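Local structure of tyrosinase (Aspergillus oryzae, 6JU8) at residues 101-106 against 326-331; 148-153 against 333-338; 268-273 against 278-283; 290-295 against 450-455; 358-363 against 369-374. The protein probably oxidises L-tyrosine and L-dopa to L-dopaquinone with molecular oxygen at a dinuclear copper centre, housed in the common central domain that forms much of this chain. The protein carries 1 engineered substitution. All coordinates share one frame; numbering follows the deposited sequence.

Interaction 1. Residues 101-106 against 326-331; sequences YTFPTW and MNLEAI
Glu329 lies flat against one face of the Phe103 ring, and this stack is the tight part of the contact. The CG of Glu329 sits over the middle of the ring, 3.8 Å from the Phe103 centroid, in a CH-pi contact. Beyond it the carboxylate continues across the same ring with its plane only 8° from that of the ring, bringing CD of Glu329 to 3.8 Å from Phe103 CG. The glutamate chain is extended (chi2 173°), which lays its length over the ring. Three bonds from elsewhere fix the carboxylate: OE2 pairs with Asn99 N, and OE1 with both Ser303 OG and Thr304 N. The other part is sparser, with one methyl doing the touching. Here CD2 of Leu328 rests at the ring edge, 4.0 Å from Phe103 CE2, and 3.9 Å from Pro104 CG. Toward the partly exposed margin, Asn327 makes no contact across the pair but N-caps its helix, OD1 accepting from Ala330 N at 2.8 Å. The Phe103 ring also meets His107 and His332, ligands of different copper ions. Helices 371-389 and 298-302 pack on Leu328 and Pro104, while Leu290 of helix 283-292 closes on Leu328 as well.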
# COMPACT_ATOMS: atom_id res chain seq x y z
N TYR A 101 29.69 6.45 19.73
CA TYR A 101 30.62 5.69 18.90
C TYR A 101 30.39 4.19 18.93
O TYR A 101 30.93 3.46 18.11
CB TYR A 101 32.07 6.03 19.31
CG TYR A 101 32.24 7.53 19.37
CD1 TYR A 101 32.20 8.27 18.19
CD2 TYR A 101 32.41 8.20 20.58
CE1 TYR A 101 32.36 9.65 18.22
CE2 TYR A 101 32.56 9.57 20.61
CZ TYR A 101 32.52 10.29 19.44
OH TYR A 101 32.66 11.66 19.41
N THR A 102 29.61 3.72 19.89
CA THR A 102 29.17 2.32 19.94
C THR A 102 27.92 2.09 19.10
O THR A 102 27.40 0.97 19.10
CB THR A 102 28.94 1.92 21.41
OG1 THR A 102 28.16 2.97 22.01
CG2 THR A 102 30.25 1.76 22.19
N PHE A 103 27.44 3.08 18.36
CA PHE A 103 26.30 2.84 17.47
C PHE A 103 26.54 1.63 16.58
O PHE A 103 25.67 0.74 16.50
CB PHE A 103 26.01 4.12 16.66
CG PHE A 103 25.23 3.89 15.40
CD1 PHE A 103 23.84 3.70 15.47
CD2 PHE A 103 25.86 3.82 14.16
CE1 PHE A 103 23.09 3.44 14.34
CE2 PHE A 103 25.11 3.54 13.02
CZ PHE A 103 23.74 3.32 13.12
N PRO A 104 27.66 1.47 15.88
CA PRO A 104 27.77 0.28 15.00
C PRO A 104 27.88 -1.01 15.77
O PRO A 104 27.42 -2.06 15.29
CB PRO A 104 29.08 0.55 14.22
CG PRO A 104 29.26 2.05 14.30
CD PRO A 104 28.79 2.41 15.70
N THR A 105 28.54 -0.99 16.95
CA THR A 105 28.76 -2.28 17.62
C THR A 105 27.54 -2.73 18.39
O THR A 105 27.21 -3.93 18.41
CB THR A 105 30.02 -2.20 18.52
OG1 THR A 105 29.88 -1.01 19.31
CG2 THR A 105 31.27 -2.11 17.65
N TRP A 106 26.81 -1.79 19.00
CA TRP A 106 25.53 -2.19 19.61
C TRP A 106 24.66 -2.85 18.57
O TRP A 106 24.06 -3.92 18.78
CB TRP A 106 24.84 -0.96 20.26
CG TRP A 106 23.64 -1.41 21.04
CD1 TRP A 106 23.62 -1.73 22.38
CD2 TRP A 106 22.31 -1.60 20.57
NE1 TRP A 106 22.35 -2.11 22.77
CE2 TRP A 106 21.54 -2.04 21.66
CE3 TRP A 106 21.69 -1.46 19.31
CZ2 TRP A 106 20.18 -2.34 21.54
CZ3 TRP A 106 20.35 -1.74 19.20
CH2 TRP A 106 19.59 -2.19 20.31
N MET A 326 29.83 12.10 4.62
CA MET A 326 28.89 11.97 5.73
C MET A 326 29.15 10.66 6.47
O MET A 326 29.37 9.63 5.83
CB MET A 326 27.46 12.00 5.18
CG MET A 326 26.37 11.85 6.22
SD MET A 326 24.74 12.05 5.49
CE MET A 326 24.73 13.79 5.09
N ASN A 327 29.13 10.67 7.80
CA ASN A 327 29.42 9.47 8.58
C ASN A 327 28.33 8.39 8.44
O ASN A 327 27.21 8.63 7.98
CB ASN A 327 29.64 9.86 10.04
CG ASN A 327 28.39 10.34 10.73
OD1 ASN A 327 27.52 9.55 11.06
ND2 ASN A 327 28.29 11.65 10.96
N LEU A 328 28.67 7.17 8.87
CA LEU A 328 27.78 6.03 8.76
C LEU A 328 26.42 6.24 9.42
O LEU A 328 25.35 5.93 8.87
CB LEU A 328 28.44 4.82 9.45
CG LEU A 328 27.61 3.54 9.50
CD1 LEU A 328 27.62 2.86 8.13
CD2 LEU A 328 28.15 2.61 10.58
N GLU A 329 26.44 6.80 10.64
CA GLU A 329 25.19 6.94 11.39
C GLU A 329 24.28 7.97 10.71
O GLU A 329 23.07 7.74 10.61
CB GLU A 329 25.48 7.36 12.82
CG GLU A 329 24.24 7.37 13.70
CD GLU A 329 24.52 7.62 15.16
OE1 GLU A 329 25.64 8.02 15.56
OE2 GLU A 329 23.56 7.46 15.94
N ALA A 330 24.85 9.07 10.23
CA ALA A 330 24.09 10.11 9.54
C ALA A 330 23.46 9.56 8.27
O ALA A 330 22.30 9.85 7.94
CB ALA A 330 25.02 11.30 9.25
N ILE A 331 24.22 8.80 7.47
CA ILE A 331 23.63 8.20 6.27
C ILE A 331 22.46 7.31 6.68
O ILE A 331 21.36 7.35 6.14
CB ILE A 331 24.65 7.40 5.45
CG1 ILE A 331 25.73 8.32 4.86
CG2 ILE A 331 23.96 6.61 4.35
CD1 ILE A 331 26.85 7.59 4.13

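Interaction 2. Residues 148-153 against 333-338; sequences PYWDFA and NNVHNW. With CU (copper (II) ion), chain D.
Phe152 and Val335 mark the closest backbone approach, their CA atoms 8.0 Å apart, where an irregular chain at 148-153 passes a helical turn at 333-338. Val335 does all the touching from the helix, with its two methyls divided between two aromatic rings. CG2 stands over the centre of the Phe152 ring, 4.1 Å from the Phe152 centroid and 10° off the normal, a CH-pi contact. CG1, anti to the backbone N of Val335 (chi1 175°), turns to the far end of the indole and reaches 3.7 Å from Trp150 CZ3. Within 148-153, the CB of Phe152 packs on a face of the Trp150 indole, which keeps the two side chains adjacent. An Asx turn spans Phe152, with Asp151 OD1 accepting from Ala153 N at 3.2 Å. Next to Val335 in sequence, His336 points away from this packing and binds copper through NE2 at 1.9 Å, alongside a water and the ligands His332 and His376. Trp150 NE1 is taken up by Arg169 O. Leu283 of helix 283-292 touches both Phe152 and Val335, and helix 371-389 flanks them through Asn378 and His375.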
# COMPACT_ATOMS: atom_id res chain seq x y z
N PRO A 148 19.81 -11.90 5.28
CA PRO A 148 20.18 -11.06 4.13
C PRO A 148 20.24 -9.58 4.46
O PRO A 148 19.61 -9.09 5.40
CB PRO A 148 19.06 -11.31 3.13
CG PRO A 148 18.44 -12.61 3.57
CD PRO A 148 18.52 -12.58 5.08
N TYR A 149 21.01 -8.84 3.64
CA TYR A 149 21.10 -7.39 3.80
C TYR A 149 20.38 -6.70 2.65
O TYR A 149 20.35 -7.19 1.52
CB TYR A 149 22.56 -6.90 3.94
CG TYR A 149 23.41 -7.10 2.70
CD1 TYR A 149 23.48 -6.10 1.73
CD2 TYR A 149 24.15 -8.26 2.53
CE1 TYR A 149 24.26 -6.26 0.59
CE2 TYR A 149 24.93 -8.44 1.39
CZ TYR A 149 24.98 -7.45 0.44
OH TYR A 149 25.75 -7.64 -0.70
N TRP A 150 19.82 -5.52 2.97
CA TRP A 150 19.29 -4.65 1.92
C TRP A 150 20.34 -3.64 1.48
O TRP A 150 20.74 -2.76 2.25
CB TRP A 150 18.06 -3.91 2.43
CG TRP A 150 17.59 -2.83 1.49
CD1 TRP A 150 17.48 -2.90 0.14
CD2 TRP A 150 17.17 -1.51 1.90
NE1 TRP A 150 17.02 -1.69 -0.34
CE2 TRP A 150 16.82 -0.83 0.71
CE3 TRP A 150 17.07 -0.85 3.13
CZ2 TRP A 150 16.37 0.50 0.71
CZ3 TRP A 150 16.63 0.46 3.13
CH2 TRP A 150 16.29 1.12 1.93
N ASP A 151 20.81 -3.80 0.24
CA ASP A 151 21.80 -2.86 -0.28
C ASP A 151 21.10 -1.61 -0.79
O ASP A 151 20.73 -1.47 -1.96
CB ASP A 151 22.66 -3.50 -1.38
CG ASP A 151 23.93 -2.67 -1.58
OD1 ASP A 151 23.94 -1.48 -1.23
OD2 ASP A 151 24.93 -3.26 -2.04
N PHE A 152 20.90 -0.67 0.14
CA PHE A 152 20.17 0.56 -0.17
C PHE A 152 20.95 1.45 -1.15
O PHE A 152 20.37 2.42 -1.68
CB PHE A 152 19.77 1.33 1.10
CG PHE A 152 20.90 1.66 2.04
CD1 PHE A 152 21.89 2.57 1.67
CD2 PHE A 152 21.00 1.06 3.29
CE1 PHE A 152 22.94 2.86 2.55
CE2 PHE A 152 22.01 1.36 4.20
CZ PHE A 152 22.99 2.27 3.81
N ALA A 153 22.23 1.18 -1.38
CA ALA A 153 23.07 2.01 -2.23
C ALA A 153 23.36 1.38 -3.58
O ALA A 153 24.05 2.00 -4.39
CB ALA A 153 24.36 2.32 -1.50
N ASN A 333 20.58 7.42 9.26
CA ASN A 333 19.43 8.19 9.76
C ASN A 333 18.59 8.67 8.59
O ASN A 333 17.35 8.61 8.65
CB ASN A 333 19.96 9.41 10.52
CG ASN A 333 20.57 9.12 11.88
OD1 ASN A 333 20.54 8.00 12.36
ND2 ASN A 333 21.16 10.16 12.46
N ASN A 334 19.24 9.15 7.55
CA ASN A 334 18.51 9.58 6.35
C ASN A 334 17.77 8.39 5.75
O ASN A 334 16.59 8.51 5.36
CB ASN A 334 19.48 10.21 5.36
CG ASN A 334 19.79 11.64 5.72
OD1 ASN A 334 19.00 12.54 5.44
ND2 ASN A 334 20.96 11.87 6.31
N VAL A 335 18.41 7.23 5.62
CA VAL A 335 17.72 6.09 5.02
C VAL A 335 16.52 5.70 5.86
O VAL A 335 15.44 5.42 5.31
CB VAL A 335 18.70 4.92 4.81
CG1 VAL A 335 17.93 3.71 4.31
CG2 VAL A 335 19.78 5.32 3.83
N HIS A 336 16.61 5.72 7.20
CA HIS A 336 15.43 5.50 8.04
C HIS A 336 14.30 6.45 7.65
O HIS A 336 13.14 6.05 7.49
CB HIS A 336 15.78 5.75 9.50
CG HIS A 336 16.23 4.56 10.29
ND1 HIS A 336 15.34 3.60 10.73
CD2 HIS A 336 17.44 4.18 10.76
CE1 HIS A 336 15.98 2.69 11.44
NE2 HIS A 336 17.26 2.99 11.45
N ASN A 337 14.63 7.74 7.50
CA ASN A 337 13.58 8.73 7.17
C ASN A 337 12.96 8.41 5.82
O ASN A 337 11.73 8.51 5.65
CB ASN A 337 14.18 10.13 7.13
CG ASN A 337 14.49 10.66 8.52
OD1 ASN A 337 13.96 10.17 9.51
ND2 ASN A 337 15.34 11.68 8.54
N TRP A 338 13.80 8.09 4.84
CA TRP A 338 13.31 7.92 3.47
C TRP A 338 12.49 6.65 3.32
O TRP A 338 11.59 6.61 2.49
CB TRP A 338 14.48 7.94 2.47
CG TRP A 338 15.26 9.22 2.55
CD1 TRP A 338 14.85 10.42 3.03
CD2 TRP A 338 16.62 9.38 2.11
NE1 TRP A 338 15.88 11.33 2.93
CE2 TRP A 338 16.97 10.72 2.37
CE3 TRP A 338 17.58 8.54 1.53
CZ2 TRP A 338 18.23 11.25 2.07
CZ3 TRP A 338 18.82 9.07 1.24
CH2 TRP A 338 19.15 10.41 1.50
CU CU D . 18.60 2.12 12.47
O HOH W 1 18.48 2.29 14.73

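Interaction 3. Residues 268-273 against 278-283; sequences HPWYQN and DSVPTL
Trp270 and His268 together embrace the backbone around Pro281 and Thr282. The indole NE1 donates to Pro281 O at 2.8 Å, Pro281 O lying close to the indole plane and the C=O pointing almost straight at the donor (162°), although the N-H...O angle of 150° leaves the bond somewhat bent. The imidazole takes the chain on its face: CA of Thr282 makes a CH-pi contact, 3.8 Å from the His268 centroid, and Pro281 O lies above the same face without bonding to ND1. Val280 CG1 fits at the edges of both rings, 3.8 Å from Trp270 CD1. At the other end of the indole, Leu283 CD1 approaches Trp270 CH2 to 4.0 Å. A second shell positions these groups. CB of His268 packs on an indole face, and an inverse gamma turn at Pro269 folds the two aromatic residues together. Pro269 O accepts from Trp338 NE1, while Trp270 also packs on Met286 and Asn334. Both segments belong to the loop joining helices 258-267 and 283-292. It ends in a classic helix start: Thr282 is the N-cap, its OG1 accepting from Asp285 N.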
# COMPACT_ATOMS: atom_id res chain seq x y z
N HIS A 268 16.87 11.62 -2.52
CA HIS A 268 17.82 11.79 -1.43
C HIS A 268 17.73 13.13 -0.72
O HIS A 268 18.73 13.85 -0.66
CB HIS A 268 19.24 11.52 -1.95
CG HIS A 268 19.66 12.32 -3.14
ND1 HIS A 268 20.10 13.62 -3.08
CD2 HIS A 268 19.72 11.96 -4.45
CE1 HIS A 268 20.39 14.06 -4.29
NE2 HIS A 268 20.20 13.07 -5.13
N PRO A 269 16.59 13.47 -0.12
CA PRO A 269 16.49 14.74 0.61
C PRO A 269 17.18 14.67 1.96
O PRO A 269 16.57 14.37 2.98
CB PRO A 269 14.98 14.91 0.72
CG PRO A 269 14.42 13.53 0.74
CD PRO A 269 15.33 12.71 -0.13
N TRP A 270 18.50 14.93 1.92
CA TRP A 270 19.30 14.88 3.14
C TRP A 270 18.78 15.88 4.17
O TRP A 270 18.48 17.02 3.77
CB TRP A 270 20.77 15.25 2.86
CG TRP A 270 21.35 14.38 1.76
CD1 TRP A 270 21.55 14.70 0.45
CD2 TRP A 270 21.81 13.04 1.90
NE1 TRP A 270 22.10 13.64 -0.23
CE2 TRP A 270 22.27 12.61 0.65
CE3 TRP A 270 21.88 12.18 3.00
CZ2 TRP A 270 22.79 11.32 0.45
CZ3 TRP A 270 22.39 10.90 2.78
CH2 TRP A 270 22.84 10.48 1.54
N TYR A 271 18.69 15.52 5.44
CA TYR A 271 18.20 16.50 6.42
C TYR A 271 19.30 17.47 6.87
O TYR A 271 19.02 18.58 7.34
CB TYR A 271 17.53 15.83 7.62
CG TYR A 271 18.42 15.05 8.56
CD1 TYR A 271 19.19 15.67 9.55
CD2 TYR A 271 18.51 13.66 8.45
CE1 TYR A 271 20.02 14.96 10.41
CE2 TYR A 271 19.32 12.95 9.30
CZ TYR A 271 20.07 13.59 10.27
OH TYR A 271 20.88 12.83 11.11
N GLN A 272 20.55 17.07 6.73
CA GLN A 272 21.66 17.93 7.15
C GLN A 272 21.82 19.13 6.22
O GLN A 272 21.44 19.08 5.05
CB GLN A 272 22.95 17.12 7.17
CG GLN A 272 23.06 16.08 8.27
CD GLN A 272 22.47 14.75 7.82
OE1 GLN A 272 21.80 14.63 6.79
NE2 GLN A 272 22.68 13.74 8.64
N ASN A 273 22.37 20.21 6.79
CA ASN A 273 22.76 21.40 6.04
C ASN A 273 23.98 21.10 5.18
O ASN A 273 25.06 20.88 5.74
CB ASN A 273 23.04 22.52 7.03
CG ASN A 273 23.66 23.76 6.44
OD1 ASN A 273 23.63 23.97 5.23
ND2 ASN A 273 24.22 24.61 7.31
N ASP A 278 30.76 20.41 -2.07
CA ASP A 278 31.18 20.37 -3.47
C ASP A 278 30.00 20.06 -4.37
O ASP A 278 29.91 20.56 -5.49
CB ASP A 278 32.29 19.35 -3.72
CG ASP A 278 31.95 17.90 -3.43
OD1 ASP A 278 31.55 17.57 -2.29
OD2 ASP A 278 32.09 17.04 -4.33
N SER A 279 29.08 19.25 -3.88
CA SER A 279 27.91 18.78 -4.59
C SER A 279 26.95 18.20 -3.55
O SER A 279 27.35 18.04 -2.39
CB SER A 279 28.24 17.70 -5.63
OG SER A 279 28.75 16.54 -4.99
N VAL A 280 25.74 17.92 -3.98
CA VAL A 280 24.80 17.19 -3.14
C VAL A 280 24.73 15.77 -3.67
O VAL A 280 24.14 15.55 -4.73
CB VAL A 280 23.40 17.85 -3.22
CG1 VAL A 280 22.40 16.98 -2.49
CG2 VAL A 280 23.50 19.27 -2.64
N PRO A 281 25.40 14.84 -3.01
CA PRO A 281 25.54 13.49 -3.54
C PRO A 281 24.23 12.71 -3.51
O PRO A 281 23.37 12.92 -2.67
CB PRO A 281 26.53 12.83 -2.57
CG PRO A 281 27.24 13.99 -1.93
CD PRO A 281 26.15 15.02 -1.73
N THR A 282 24.13 11.78 -4.45
CA THR A 282 23.11 10.75 -4.36
C THR A 282 23.39 9.81 -3.18
O THR A 282 24.49 9.85 -2.59
CB THR A 282 23.07 9.93 -5.64
OG1 THR A 282 24.33 9.24 -5.78
CG2 THR A 282 22.87 10.80 -6.88
N LEU A 283 22.41 8.97 -2.83
CA LEU A 283 22.67 8.00 -1.76
C LEU A 283 23.81 7.06 -2.16
O LEU A 283 24.62 6.70 -1.31
CB LEU A 283 21.40 7.26 -1.38
CG LEU A 283 21.54 6.13 -0.35
CD1 LEU A 283 22.17 6.60 0.96
CD2 LEU A 283 20.15 5.51 -0.10

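Interaction 4. Residues 290-295 against 450-455; sequences LLTTGG and KEISDL
Ile452 CG2 is carried anti to its own backbone N, with CG1 beside that nitrogen (chi1 -67°), and this methyl branch alone meets the end of helix 283-292. On the facing side, Thr292 has its OG1 between the backbone N and the carbonyl carbon (chi1 59°), which turns the methyl rather than the hydroxyl to the isoleucine. The two methyls meet at 3.8 Å, Thr292 CG2 to Ile452 CG2, with the two side chains running antiparallel alongside one another. The same Ile452 CG2 also lies 4.2 Å from Leu291 CB, so one methyl is placed against two consecutive residues of the helix end. The backbones keep a corresponding spacing, with 7.6 Å between the CA atoms of Leu291 and Ile452. Thr292 OG1 is bonded back into its own helix at Phe288 O, and Thr293, the first residue to leave helical geometry, returns its OG1 to Arg289 O. Helix 371-389 joins the contact, with Ile385 touching both Leu291 and Ile452 and Leu382 touching Leu291. Helix 448-456, close to the end of the modelled chain, is thereby packed against helices 283-292 and 371-389. No hydrogen bond or salt bridge crosses between the two segments: the contact is a small apolar one, resting on van der Waals packing of methyl and methylene groups, with Leu291 and Ile452 buried and Thr292 at its partly exposed margin.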
# COMPACT_ATOMS: atom_id res chain seq x y z
N LEU A 290 31.74 7.35 1.82
CA LEU A 290 31.94 6.80 3.16
C LEU A 290 33.01 5.73 3.16
O LEU A 290 33.83 5.64 4.07
CB LEU A 290 30.63 6.19 3.69
CG LEU A 290 30.76 5.55 5.09
CD1 LEU A 290 31.00 6.60 6.16
CD2 LEU A 290 29.52 4.72 5.39
N LEU A 291 32.97 4.88 2.13
CA LEU A 291 33.84 3.72 2.08
C LEU A 291 35.22 4.02 1.52
O LEU A 291 36.13 3.18 1.69
CB LEU A 291 33.17 2.61 1.24
CG LEU A 291 31.83 2.11 1.76
CD1 LEU A 291 31.24 1.09 0.81
CD2 LEU A 291 31.95 1.53 3.18
N THR A 292 35.40 5.17 0.86
CA THR A 292 36.65 5.41 0.15
C THR A 292 37.37 6.67 0.61
O THR A 292 38.51 6.87 0.17
CB THR A 292 36.41 5.52 -1.37
OG1 THR A 292 35.51 6.60 -1.64
CG2 THR A 292 35.83 4.23 -1.92
N THR A 293 36.78 7.51 1.44
CA THR A 293 37.46 8.72 1.90
C THR A 293 38.59 8.34 2.84
O THR A 293 38.37 7.70 3.86
CB THR A 293 36.48 9.69 2.58
OG1 THR A 293 35.53 10.18 1.63
CG2 THR A 293 37.21 10.91 3.14
N GLY A 294 39.83 8.71 2.54
CA GLY A 294 40.93 8.29 3.40
C GLY A 294 41.12 9.15 4.62
O GLY A 294 40.63 10.28 4.70
N GLY A 295 41.87 8.63 5.59
CA GLY A 295 42.38 9.40 6.70
C GLY A 295 41.38 9.66 7.80
O GLY A 295 41.62 10.54 8.63
N LYS A 450 38.11 -2.73 -5.56
CA LYS A 450 37.50 -2.86 -6.88
C LYS A 450 36.00 -3.08 -6.77
O LYS A 450 35.20 -2.47 -7.50
CB LYS A 450 38.14 -4.01 -7.65
N GLU A 451 35.57 -3.98 -5.87
CA GLU A 451 34.15 -4.25 -5.71
C GLU A 451 33.41 -3.01 -5.24
O GLU A 451 32.30 -2.73 -5.70
CB GLU A 451 33.95 -5.43 -4.76
CG GLU A 451 32.50 -5.87 -4.69
CD GLU A 451 32.25 -7.22 -4.05
OE1 GLU A 451 33.21 -8.02 -3.89
OE2 GLU A 451 31.06 -7.50 -3.76
N ILE A 452 33.98 -2.23 -4.32
CA ILE A 452 33.32 -0.98 -3.89
C ILE A 452 33.09 -0.07 -5.08
O ILE A 452 32.01 0.56 -5.23
CB ILE A 452 34.18 -0.26 -2.84
CG1 ILE A 452 34.27 -1.04 -1.53
CG2 ILE A 452 33.73 1.18 -2.62
CD1 ILE A 452 35.36 -0.60 -0.59
N SER A 453 34.11 0.06 -5.94
CA SER A 453 33.99 0.88 -7.14
C SER A 453 32.96 0.32 -8.11
O SER A 453 32.13 1.04 -8.67
CB SER A 453 35.37 1.00 -7.80
OG SER A 453 35.35 1.75 -9.00
N ASP A 454 32.97 -1.00 -8.30
CA ASP A 454 31.99 -1.60 -9.20
C ASP A 454 30.55 -1.35 -8.75
O ASP A 454 29.66 -1.08 -9.55
CB ASP A 454 32.23 -3.11 -9.28
CG ASP A 454 33.43 -3.50 -10.11
OD1 ASP A 454 34.02 -2.62 -10.76
OD2 ASP A 454 33.76 -4.71 -10.09
N LEU A 455 30.30 -1.49 -7.46
CA LEU A 455 28.94 -1.35 -6.93
C LEU A 455 28.52 0.09 -6.76
O LEU A 455 27.35 0.42 -7.02
CB LEU A 455 28.83 -2.08 -5.58
CG LEU A 455 28.92 -3.61 -5.60
CD1 LEU A 455 29.05 -4.16 -4.19
CD2 LEU A 455 27.67 -4.20 -6.25

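Interaction 5. Residues 358-363 against 369-374; sequences GHMSSV and DPIFWL
A Met-aromatic contact beside the dinuclear copper site links Met360, in a short 3-10 turn, to Phe372 near the start of helix 371-389, a helix that carries the copper ligand His376. The thioether SD of Met360 lies at the edge of the Phe372 ring, 5.4 Å from its centroid, and packs more closely on the root of that side chain, 3.8 Å from Phe372 CB. The methionine chain is bent at both chi2 (-77°) and chi3 (-73°), so that SD and CE lie along Ile371 and Phe372. CG, nearer the backbone, touches Ile371 CG2 at 3.8 Å and is equally close to Asp369 CB. Thus three residues of the second segment receive one flexible side chain, each set roughly perpendicular to it. The methionine backbone serves the metal site too: Met360 O bonds to ND1 of the ligand His336, probably fixing the rotation of that imidazole. Phe372 in turn meets the rings of His71 and His376, one ligand of each copper. The carboxylate of Asp369 is divided between several partners. OD1 makes a capping bond, accepting from Ile371 N at 3.0 Å, ahead of the turn that leads into the helix, while OD2 makes a salt bridge to Lys239. A water bridges the two segments, accepting from Met360 N at 2.9 Å and donating to Asp369 OD2 at 2.8 Å.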
# COMPACT_ATOMS: atom_id res chain seq x y z
N GLY A 358 5.83 7.32 8.99
CA GLY A 358 5.70 5.89 9.32
C GLY A 358 6.87 5.45 10.18
O GLY A 358 7.79 6.18 10.50
N HIS A 359 6.78 4.18 10.58
CA HIS A 359 7.55 3.66 11.69
C HIS A 359 9.05 3.85 11.52
O HIS A 359 9.74 4.22 12.48
CB HIS A 359 7.22 2.16 11.90
CG HIS A 359 5.83 2.04 12.49
ND1 HIS A 359 4.70 2.34 11.75
CD2 HIS A 359 5.38 1.69 13.71
CE1 HIS A 359 3.64 2.20 12.52
NE2 HIS A 359 4.00 1.79 13.72
N MET A 360 9.58 3.57 10.33
CA MET A 360 11.03 3.57 10.17
C MET A 360 11.67 4.93 10.44
O MET A 360 12.89 5.00 10.69
CB MET A 360 11.47 3.04 8.80
CG MET A 360 11.60 1.51 8.81
SD MET A 360 13.13 0.95 9.61
CE MET A 360 14.33 1.40 8.35
N SER A 361 10.91 6.02 10.40
CA SER A 361 11.56 7.33 10.65
C SER A 361 11.60 7.69 12.12
O SER A 361 12.17 8.74 12.45
CB SER A 361 10.84 8.45 9.90
OG SER A 361 9.61 8.73 10.56
N SER A 362 11.04 6.87 12.98
CA SER A 362 10.90 7.24 14.39
C SER A 362 11.66 6.24 15.25
O SER A 362 11.32 5.05 15.33
CB SER A 362 9.40 7.23 14.72
OG SER A 362 9.22 7.39 16.11
N VAL A 363 12.73 6.69 15.91
CA VAL A 363 13.57 5.76 16.69
C VAL A 363 12.74 4.91 17.63
O VAL A 363 12.98 3.69 17.70
CB VAL A 363 14.66 6.52 17.47
CG1 VAL A 363 15.28 5.67 18.56
CG2 VAL A 363 15.74 6.98 16.49
N ASP A 369 9.20 -2.37 12.09
CA ASP A 369 9.08 -2.62 10.66
C ASP A 369 10.11 -3.67 10.27
O ASP A 369 11.30 -3.42 10.52
CB ASP A 369 9.29 -1.34 9.86
CG ASP A 369 8.98 -1.52 8.38
OD1 ASP A 369 9.35 -2.60 7.85
OD2 ASP A 369 8.41 -0.58 7.77
N PRO A 370 9.74 -4.80 9.69
CA PRO A 370 10.74 -5.84 9.38
C PRO A 370 11.89 -5.37 8.51
O PRO A 370 12.96 -6.00 8.54
CB PRO A 370 9.88 -6.90 8.65
CG PRO A 370 8.53 -6.76 9.30
CD PRO A 370 8.33 -5.26 9.41
N ILE A 371 11.75 -4.32 7.70
CA ILE A 371 12.90 -3.83 6.94
C ILE A 371 14.00 -3.26 7.84
O ILE A 371 15.15 -3.17 7.41
CB ILE A 371 12.50 -2.79 5.87
CG1 ILE A 371 13.57 -2.72 4.78
CG2 ILE A 371 12.18 -1.44 6.50
CD1 ILE A 371 13.24 -1.78 3.64
N PHE A 372 13.67 -2.86 9.07
CA PHE A 372 14.65 -2.35 10.02
C PHE A 372 15.89 -3.24 10.03
O PHE A 372 17.04 -2.79 9.99
CB PHE A 372 14.03 -2.31 11.43
CG PHE A 372 15.02 -1.95 12.51
CD1 PHE A 372 15.78 -2.94 13.13
CD2 PHE A 372 15.19 -0.62 12.89
CE1 PHE A 372 16.70 -2.59 14.11
CE2 PHE A 372 16.08 -0.27 13.87
CZ PHE A 372 16.82 -1.27 14.48
N TRP A 373 15.68 -4.55 10.14
CA TRP A 373 16.76 -5.49 10.36
C TRP A 373 17.61 -5.66 9.11
O TRP A 373 18.80 -5.90 9.19
CB TRP A 373 16.14 -6.83 10.77
CG TRP A 373 15.15 -6.68 11.90
CD1 TRP A 373 13.79 -6.54 11.79
CD2 TRP A 373 15.43 -6.69 13.31
NE1 TRP A 373 13.21 -6.44 13.04
CE2 TRP A 373 14.21 -6.54 13.99
CE3 TRP A 373 16.61 -6.82 14.07
CZ2 TRP A 373 14.13 -6.52 15.38
CZ3 TRP A 373 16.53 -6.79 15.46
CH2 TRP A 373 15.28 -6.64 16.11
N LEU A 374 16.96 -5.54 7.95
CA LEU A 374 17.66 -5.63 6.66
C LEU A 374 18.51 -4.40 6.40
O LEU A 374 19.65 -4.51 5.92
CB LEU A 374 16.63 -5.83 5.55
CG LEU A 374 15.64 -6.98 5.73
CD1 LEU A 374 14.68 -7.02 4.55
CD2 LEU A 374 16.33 -8.33 5.92
O HOH W 2 8.20 2.14 8.27

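How the interactions relate
Interactions 1, 2 and 5 are buried around the copper centre, whereas interaction 3 is partly exposed and interaction 4, though buried, lies toward the periphery, its centre about 27 Å from that of interaction 5. Helix 328-340 serves interactions 1 and 2, and Asn334 ties it to the loop of interaction 3 through probable bonds to Gln272 and Tyr271. Helix 283-292 begins in interaction 3 and ends in interaction 4. Chemistry follows position: aromatic faces and edges dominate beside the metals, a bridging water enters interaction 5, an indole-to-carbonyl bond holds the outer loop, and the distant helix pair of interaction 4 relies on aliphatic groups.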